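Local coordinates for protein (S)-ureidoglycine--glyoxylate transaminase (PDB 3ISL) that transfers the amino group of (S)-ureidoglycine to glyoxylate in purine catabolism, yielding oxalurate and glycine, with pyridoxal 5'-phosphate as cofactor, at residues I348-S353 with W362-M367; S81-E86 with Y108-H113; G120-P125 with I152-A157. All blocks are in the same frame, centred on the assembly; numbering follows the deposited sequence.

Interaction 1 of 3, residues I348-S353 with W362-M367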
# COMPACT_ATOMS: atom_id res chain seq x y z
N ILE A 348 8.47 14.60 -21.74
CA ILE A 348 7.08 14.14 -21.99
C ILE A 348 6.98 12.63 -21.95
O ILE A 348 7.78 11.95 -22.59
CB ILE A 348 6.61 14.59 -23.40
CG1 ILE A 348 6.43 16.11 -23.41
CG2 ILE A 348 5.32 13.83 -23.81
CD1 ILE A 348 6.13 16.65 -24.90
N GLU A 349 6.01 12.09 -21.20
CA GLU A 349 5.92 10.62 -21.11
C GLU A 349 4.66 10.12 -21.76
O GLU A 349 3.59 10.55 -21.39
CB GLU A 349 5.95 10.13 -19.64
CG GLU A 349 6.43 8.67 -19.58
CD GLU A 349 6.08 7.98 -18.23
OE1 GLU A 349 5.52 8.65 -17.36
OE2 GLU A 349 6.39 6.78 -18.05
N ILE A 350 4.82 9.23 -22.75
CA ILE A 350 3.74 8.42 -23.34
C ILE A 350 4.08 6.94 -23.18
O ILE A 350 5.21 6.59 -22.89
CB ILE A 350 3.43 8.76 -24.86
CG1 ILE A 350 4.58 8.30 -25.77
CG2 ILE A 350 3.01 10.29 -24.98
CD1 ILE A 350 4.38 8.66 -27.37
N ALA A 351 3.09 6.09 -23.35
CA ALA A 351 3.25 4.66 -23.10
C ALA A 351 3.50 3.89 -24.38
O ALA A 351 2.91 4.20 -25.42
CB ALA A 351 2.02 4.15 -22.36
N SER A 352 4.36 2.88 -24.33
CA SER A 352 4.43 1.89 -25.40
C SER A 352 3.43 0.79 -25.07
O SER A 352 2.71 0.88 -24.08
CB SER A 352 5.84 1.28 -25.52
OG SER A 352 6.67 2.05 -26.38
N SER A 353 3.40 -0.25 -25.90
CA SER A 353 2.68 -1.47 -25.58
C SER A 353 3.67 -2.62 -25.45
O SER A 353 4.69 -2.68 -26.17
CB SER A 353 1.71 -1.79 -26.69
OG SER A 353 0.64 -0.88 -26.67
N TRP A 362 1.35 3.59 -29.80
CA TRP A 362 1.62 4.31 -28.53
C TRP A 362 0.30 4.54 -27.90
O TRP A 362 -0.67 4.64 -28.62
CB TRP A 362 2.26 5.68 -28.72
CG TRP A 362 3.57 5.68 -29.45
CD1 TRP A 362 4.83 5.33 -28.96
CD2 TRP A 362 3.78 6.14 -30.80
NE1 TRP A 362 5.80 5.54 -29.96
CE2 TRP A 362 5.18 6.03 -31.09
CE3 TRP A 362 2.91 6.62 -31.80
CZ2 TRP A 362 5.73 6.38 -32.37
CZ3 TRP A 362 3.45 6.97 -33.06
CH2 TRP A 362 4.85 6.83 -33.34
N ARG A 363 0.26 4.65 -26.57
CA ARG A 363 -0.97 4.99 -25.88
C ARG A 363 -0.82 6.33 -25.17
O ARG A 363 0.04 6.50 -24.31
CB ARG A 363 -1.38 3.88 -24.89
CG ARG A 363 -1.61 2.55 -25.56
CD ARG A 363 -1.89 1.47 -24.55
NE ARG A 363 -0.67 1.09 -23.88
CZ ARG A 363 -0.59 0.81 -22.58
NH1 ARG A 363 -1.65 0.85 -21.80
NH2 ARG A 363 0.57 0.47 -22.08
N ILE A 364 -1.68 7.29 -25.51
CA ILE A 364 -1.54 8.59 -24.88
C ILE A 364 -2.75 8.69 -23.93
O ILE A 364 -3.88 8.61 -24.40
CB ILE A 364 -1.52 9.72 -25.87
CG1 ILE A 364 -0.42 9.48 -26.94
CG2 ILE A 364 -1.43 11.14 -25.13
CD1 ILE A 364 -0.28 10.57 -28.02
N GLY A 365 -2.47 8.83 -22.63
CA GLY A 365 -3.49 8.97 -21.57
C GLY A 365 -3.85 10.44 -21.46
O GLY A 365 -2.98 11.32 -21.69
N THR A 366 -5.13 10.74 -21.20
CA THR A 366 -5.57 12.13 -20.90
C THR A 366 -6.45 11.93 -19.68
O THR A 366 -7.64 11.92 -19.80
CB THR A 366 -6.43 12.77 -22.07
OG1 THR A 366 -7.36 11.80 -22.56
CG2 THR A 366 -5.57 13.22 -23.23
N MET A 367 -5.84 11.70 -18.51
CA MET A 367 -6.55 11.35 -17.30
C MET A 367 -6.33 12.36 -16.17
O MET A 367 -5.18 12.74 -15.91
CB MET A 367 -5.97 10.00 -16.75
CG MET A 367 -6.20 8.77 -17.70
SD MET A 367 -5.21 7.41 -17.11
CE MET A 367 -6.19 6.01 -17.71
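The R363 side chain leaves its backbone with CG anti to the carbonyl carbon and then bends at chi3 (-75°), a turn that brings the guanidinium edge to the S352 carbonyl. There R363 NH2 donates to S352 O at 3.0 Å, close to the guanidinium plane and with an N-H...O angle of 161°, while R363 NE adds only a weak bond of 3.4 Å to the same S352 O. A351 CB lies over one face of the group, 4.0 Å from R363 NH2, and R363 NH1 is held separately by T147 O. Replacing this arginine by an alanine would probably leave the S352 and T147 carbonyls without its N-H groups and take the flat cover off A351 CB. The backbones meet at a single antiparallel bridge, A351 N to R363 O (3.2 Å) and R363 N to A351 O (2.9 Å). I350 points CD1 over the five-membered ring of W362, 4.0 Å from its centroid, a CH-pi contact; W362 NE1 bonds to G335 O. With its side chain about 7 Å from the bound pyridoxal-5'-phosphate, R363 is placed consistently with the C-terminal-domain arginine that, in fold-type I aminotransferases, commonly receives the substrate carboxylate.

Interaction 2 of 3, residues S81-E86 with Y108-H113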
# COMPACT_ATOMS: atom_id res chain seq x y z
N SER A 81 -12.17 -12.55 -1.19
CA SER A 81 -13.14 -12.61 -0.11
C SER A 81 -14.43 -13.31 -0.58
O SER A 81 -15.17 -13.82 0.21
CB SER A 81 -13.40 -11.21 0.43
OG SER A 81 -14.14 -10.46 -0.55
N VAL A 82 -14.61 -13.40 -1.89
CA VAL A 82 -15.85 -13.88 -2.48
C VAL A 82 -15.70 -15.25 -3.21
O VAL A 82 -16.68 -15.84 -3.63
CB VAL A 82 -16.38 -12.70 -3.33
CG1 VAL A 82 -16.40 -12.95 -4.76
CG2 VAL A 82 -17.56 -11.98 -2.64
N ILE A 83 -14.47 -15.79 -3.28
CA ILE A 83 -14.17 -17.03 -3.99
C ILE A 83 -13.75 -18.11 -3.07
O ILE A 83 -12.78 -17.94 -2.33
CB ILE A 83 -13.08 -16.85 -5.04
CG1 ILE A 83 -13.64 -16.02 -6.20
CG2 ILE A 83 -12.64 -18.25 -5.59
CD1 ILE A 83 -12.62 -15.62 -7.23
N GLU A 84 -14.49 -19.22 -3.08
CA GLU A 84 -14.06 -20.46 -2.42
C GLU A 84 -13.63 -21.45 -3.52
O GLU A 84 -14.16 -21.39 -4.63
CB GLU A 84 -15.21 -21.07 -1.60
CG GLU A 84 -15.41 -20.47 -0.18
CD GLU A 84 -16.88 -20.62 0.30
OE1 GLU A 84 -17.59 -21.48 -0.27
OE2 GLU A 84 -17.34 -19.87 1.21
N PRO A 85 -12.67 -22.35 -3.22
CA PRO A 85 -12.27 -23.29 -4.26
C PRO A 85 -13.49 -23.89 -4.94
O PRO A 85 -14.50 -24.13 -4.26
CB PRO A 85 -11.51 -24.40 -3.46
CG PRO A 85 -10.84 -23.57 -2.38
CD PRO A 85 -11.96 -22.61 -1.96
N GLU A 86 -13.40 -24.11 -6.26
CA GLU A 86 -14.48 -24.66 -7.11
C GLU A 86 -15.69 -23.75 -7.43
O GLU A 86 -16.50 -24.09 -8.30
CB GLU A 86 -14.90 -26.11 -6.70
CG GLU A 86 -13.68 -27.09 -6.60
CD GLU A 86 -14.03 -28.46 -6.03
OE1 GLU A 86 -15.23 -28.79 -5.97
OE2 GLU A 86 -13.09 -29.22 -5.66
N TYR A 108 -7.09 -18.38 -6.33
CA TYR A 108 -7.97 -18.66 -5.17
C TYR A 108 -8.83 -19.94 -5.31
O TYR A 108 -9.72 -20.20 -4.51
CB TYR A 108 -8.78 -17.42 -4.73
CG TYR A 108 -7.86 -16.42 -4.08
CD1 TYR A 108 -7.47 -16.58 -2.73
CD2 TYR A 108 -7.28 -15.38 -4.82
CE1 TYR A 108 -6.55 -15.73 -2.13
CE2 TYR A 108 -6.38 -14.50 -4.22
CZ TYR A 108 -6.01 -14.71 -2.84
OH TYR A 108 -5.15 -13.88 -2.17
N GLY A 109 -8.54 -20.73 -6.33
CA GLY A 109 -9.20 -22.05 -6.45
C GLY A 109 -10.50 -22.07 -7.27
O GLY A 109 -11.19 -23.10 -7.34
N ALA A 110 -10.83 -20.95 -7.91
CA ALA A 110 -12.01 -20.88 -8.78
C ALA A 110 -11.85 -21.74 -10.02
O ALA A 110 -10.76 -21.86 -10.55
CB ALA A 110 -12.26 -19.43 -9.22
N ASN A 111 -12.95 -22.34 -10.47
CA ASN A 111 -13.02 -22.85 -11.83
C ASN A 111 -13.33 -21.65 -12.75
O ASN A 111 -14.44 -21.16 -12.77
CB ASN A 111 -14.09 -23.94 -11.88
CG ASN A 111 -14.29 -24.55 -13.28
OD1 ASN A 111 -15.26 -25.29 -13.49
ND2 ASN A 111 -13.37 -24.28 -14.23
N VAL A 112 -12.34 -21.19 -13.51
CA VAL A 112 -12.51 -20.04 -14.39
C VAL A 112 -13.09 -20.42 -15.76
O VAL A 112 -12.57 -21.32 -16.45
CB VAL A 112 -11.16 -19.29 -14.56
CG1 VAL A 112 -11.27 -18.17 -15.56
CG2 VAL A 112 -10.70 -18.72 -13.25
N HIS A 113 -14.18 -19.76 -16.16
CA HIS A 113 -14.70 -19.84 -17.55
C HIS A 113 -14.33 -18.52 -18.24
O HIS A 113 -14.79 -17.43 -17.81
CB HIS A 113 -16.22 -20.10 -17.55
CG HIS A 113 -16.64 -21.26 -16.70
ND1 HIS A 113 -16.63 -21.23 -15.31
CD2 HIS A 113 -17.11 -22.49 -17.03
CE1 HIS A 113 -17.07 -22.38 -14.83
NE2 HIS A 113 -17.36 -23.16 -15.85
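P85 and G109 bring their CA atoms to 4.0 Å, close enough for E86 N to donate to G109 O at 2.7 Å in a nearly straight bond (N-H...O 166°), although the donor stands above the carbonyl plane, 40° out of it. P85 CA adds a C-H...O contact of 3.3 Å to G109 O, which thus takes two neighbouring hydrogens from the same loop. A CB built on G109 would clash, lying 3.0 Å from P85 CA and pressing on the carbonyl O of Y108. Among the side chains I83 buries the largest area. Its CG2 branch, anti to the backbone N, touches the residues before and after G109, with I83 CG2 at 4.0 Å from Y108 CB and at 3.8 Å from A110 CB, and it also lies 3.7 Å from Y108 O. The turn is a Schellman motif, with bonds from A110 N to A105 O and from G109 N to E106 O: G109, with positive phi, is the C-prime residue that ends helix 96-107 before strand 111-116. The facing loop joins helix 71-82 to strand 88-93, the parallel neighbour of 111-116 in the large seven-stranded sheet, so the contact packs two successive helix-to-strand connections side by side. The A110 side chain also touches V89 of that strand, and I83 touches A105. The Y108 ring leads away from the loop, and its OH bonds to E76 OE1.

Interaction 3 of 3, residues G120-P125 with I152-A157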
# COMPACT_ATOMS: atom_id res chain seq x y z
N GLY A 120 -8.83 -4.79 -29.27
CA GLY A 120 -9.24 -3.61 -30.03
C GLY A 120 -10.74 -3.60 -30.25
O GLY A 120 -11.29 -2.62 -30.77
N THR A 121 -11.41 -4.70 -29.90
CA THR A 121 -12.87 -4.75 -30.00
C THR A 121 -13.41 -5.07 -28.59
O THR A 121 -12.61 -5.24 -27.62
CB THR A 121 -13.37 -5.82 -31.05
OG1 THR A 121 -13.28 -7.13 -30.48
CG2 THR A 121 -12.54 -5.80 -32.38
N VAL A 122 -14.74 -5.15 -28.46
CA VAL A 122 -15.41 -5.58 -27.20
C VAL A 122 -16.45 -6.67 -27.55
O VAL A 122 -16.78 -6.84 -28.70
CB VAL A 122 -16.09 -4.38 -26.40
CG1 VAL A 122 -15.08 -3.26 -26.03
CG2 VAL A 122 -17.34 -3.80 -27.15
N PHE A 123 -17.02 -7.33 -26.55
CA PHE A 123 -18.15 -8.27 -26.73
C PHE A 123 -19.50 -7.60 -27.03
O PHE A 123 -19.75 -6.51 -26.54
CB PHE A 123 -18.31 -9.11 -25.46
CG PHE A 123 -17.11 -9.99 -25.16
CD1 PHE A 123 -17.01 -11.24 -25.75
CD2 PHE A 123 -16.10 -9.55 -24.32
CE1 PHE A 123 -15.91 -12.07 -25.47
CE2 PHE A 123 -15.00 -10.34 -24.00
CZ PHE A 123 -14.89 -11.63 -24.60
N ASP A 124 -20.34 -8.25 -27.81
CA ASP A 124 -21.76 -7.94 -27.81
C ASP A 124 -22.24 -8.44 -26.44
O ASP A 124 -22.05 -9.60 -26.18
CB ASP A 124 -22.46 -8.78 -28.87
CG ASP A 124 -23.89 -8.40 -29.02
OD1 ASP A 124 -24.57 -8.15 -28.01
OD2 ASP A 124 -24.35 -8.29 -30.14
N PRO A 125 -22.91 -7.57 -25.60
CA PRO A 125 -23.34 -8.06 -24.29
C PRO A 125 -24.26 -9.28 -24.36
O PRO A 125 -24.28 -10.06 -23.39
CB PRO A 125 -24.11 -6.84 -23.67
CG PRO A 125 -23.45 -5.62 -24.32
CD PRO A 125 -23.24 -6.14 -25.76
N ILE A 152 -13.44 0.65 -23.93
CA ILE A 152 -14.34 0.68 -22.81
C ILE A 152 -15.55 -0.19 -23.18
O ILE A 152 -16.07 -0.15 -24.33
CB ILE A 152 -14.69 2.14 -22.37
CG1 ILE A 152 -15.40 2.15 -21.02
CG2 ILE A 152 -15.40 2.92 -23.42
CD1 ILE A 152 -15.56 3.63 -20.39
N HIS A 153 -15.95 -1.01 -22.21
CA HIS A 153 -17.05 -2.01 -22.38
C HIS A 153 -18.38 -1.58 -21.72
O HIS A 153 -18.34 -1.17 -20.55
CB HIS A 153 -16.63 -3.34 -21.75
CG HIS A 153 -17.27 -4.51 -22.38
ND1 HIS A 153 -16.57 -5.44 -23.12
CD2 HIS A 153 -18.58 -4.84 -22.50
CE1 HIS A 153 -17.41 -6.32 -23.62
NE2 HIS A 153 -18.63 -5.98 -23.27
N PRO A 154 -19.54 -1.64 -22.45
CA PRO A 154 -20.85 -1.42 -21.85
C PRO A 154 -21.10 -2.43 -20.72
O PRO A 154 -20.83 -3.67 -20.87
CB PRO A 154 -21.84 -1.67 -23.03
CG PRO A 154 -21.03 -1.22 -24.20
CD PRO A 154 -19.67 -1.76 -23.92
N LEU A 155 -21.55 -1.92 -19.58
CA LEU A 155 -21.77 -2.79 -18.41
C LEU A 155 -23.23 -3.04 -17.96
O LEU A 155 -23.45 -3.96 -17.20
CB LEU A 155 -20.95 -2.29 -17.20
CG LEU A 155 -19.44 -2.14 -17.41
CD1 LEU A 155 -18.86 -1.59 -16.12
CD2 LEU A 155 -18.70 -3.43 -17.91
N LYS A 156 -24.17 -2.19 -18.32
CA LYS A 156 -25.50 -2.22 -17.71
C LYS A 156 -26.23 -3.55 -18.04
O LYS A 156 -26.84 -4.18 -17.16
CB LYS A 156 -26.37 -1.01 -18.19
CG LYS A 156 -27.85 -0.87 -17.62
CD LYS A 156 -28.40 0.58 -18.02
CE LYS A 156 -29.88 0.90 -17.65
NZ LYS A 156 -30.07 0.37 -16.29
N ALA A 157 -26.22 -3.92 -19.31
CA ALA A 157 -27.00 -5.13 -19.73
C ALA A 157 -26.41 -6.37 -18.99
O ALA A 157 -27.15 -7.28 -18.53
CB ALA A 157 -27.01 -5.26 -21.29
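H153 reaches V122 and F123 through its ring: with CG anti to the backbone N (chi1 -152°), the imidazole rather than CB approaches the loop 120-125. At the root of the ring CG is still at van der Waals distance from V122 CB. One atom further, H153 ND1 lies 3.5 Å from V122 CB, with V122 CG1 a little more distant, and V122 CG2 sits over one face of the ring. At the tip the partner changes to the next residue: H153 CE1 comes within 3.1 Å of F123 N, a tight contact but not a hydrogen bond, and 3.5 Å from F123 CB, which meets the imidazole at its edge, in plane. H153 NE2 lies 3.5 Å from F123 O. The same CE1 is also in the plane of the phenyl ring at its edge, and with planes at 35° the two rings meet rim to rim, neither over the other's face. Both segments lead into helices of the alpha/beta domain, and the parts that touch, 122-125 and 152-157, run 10° apart end to end. D124 is the N-cap of helix 125-135, its OD1 bonded to E126 N, while 152-157 passes from strand 151-152 into helix 156-164. Where the two helices start, P125 CB touches A157 CB at 4.1 Å, and P125 CG packs more loosely on P154 CB at 4.5 Å. Beyond the loops, Y94 meets the imidazole with its own ring, and I128 of helix 125-135 touches both H153 and F123.

In the fold
The three contacts follow one another along the chain in the order 2, 3, 1 without touching. Interactions 2 and 3 are 24 Å apart between centres, with nearest atoms about 9 Å apart; both concern connections around the large sheet. The centre of interaction 1 is about 34 Å from that of interaction 2, across the chain's centre, and about 23 Å from that of interaction 3. Side chains approach pyridoxal-5'-phosphate to about 7 Å (R363), 10 Å (I152) and 14 Å (Y108). The pocket gives them a common neighbourhood: T147, whose carbonyl accepts from R363, lies five residues before I152, and helices 71-82 and 96-107, which end at interaction 2, carry pocket residues S71 and F97 in their first turns.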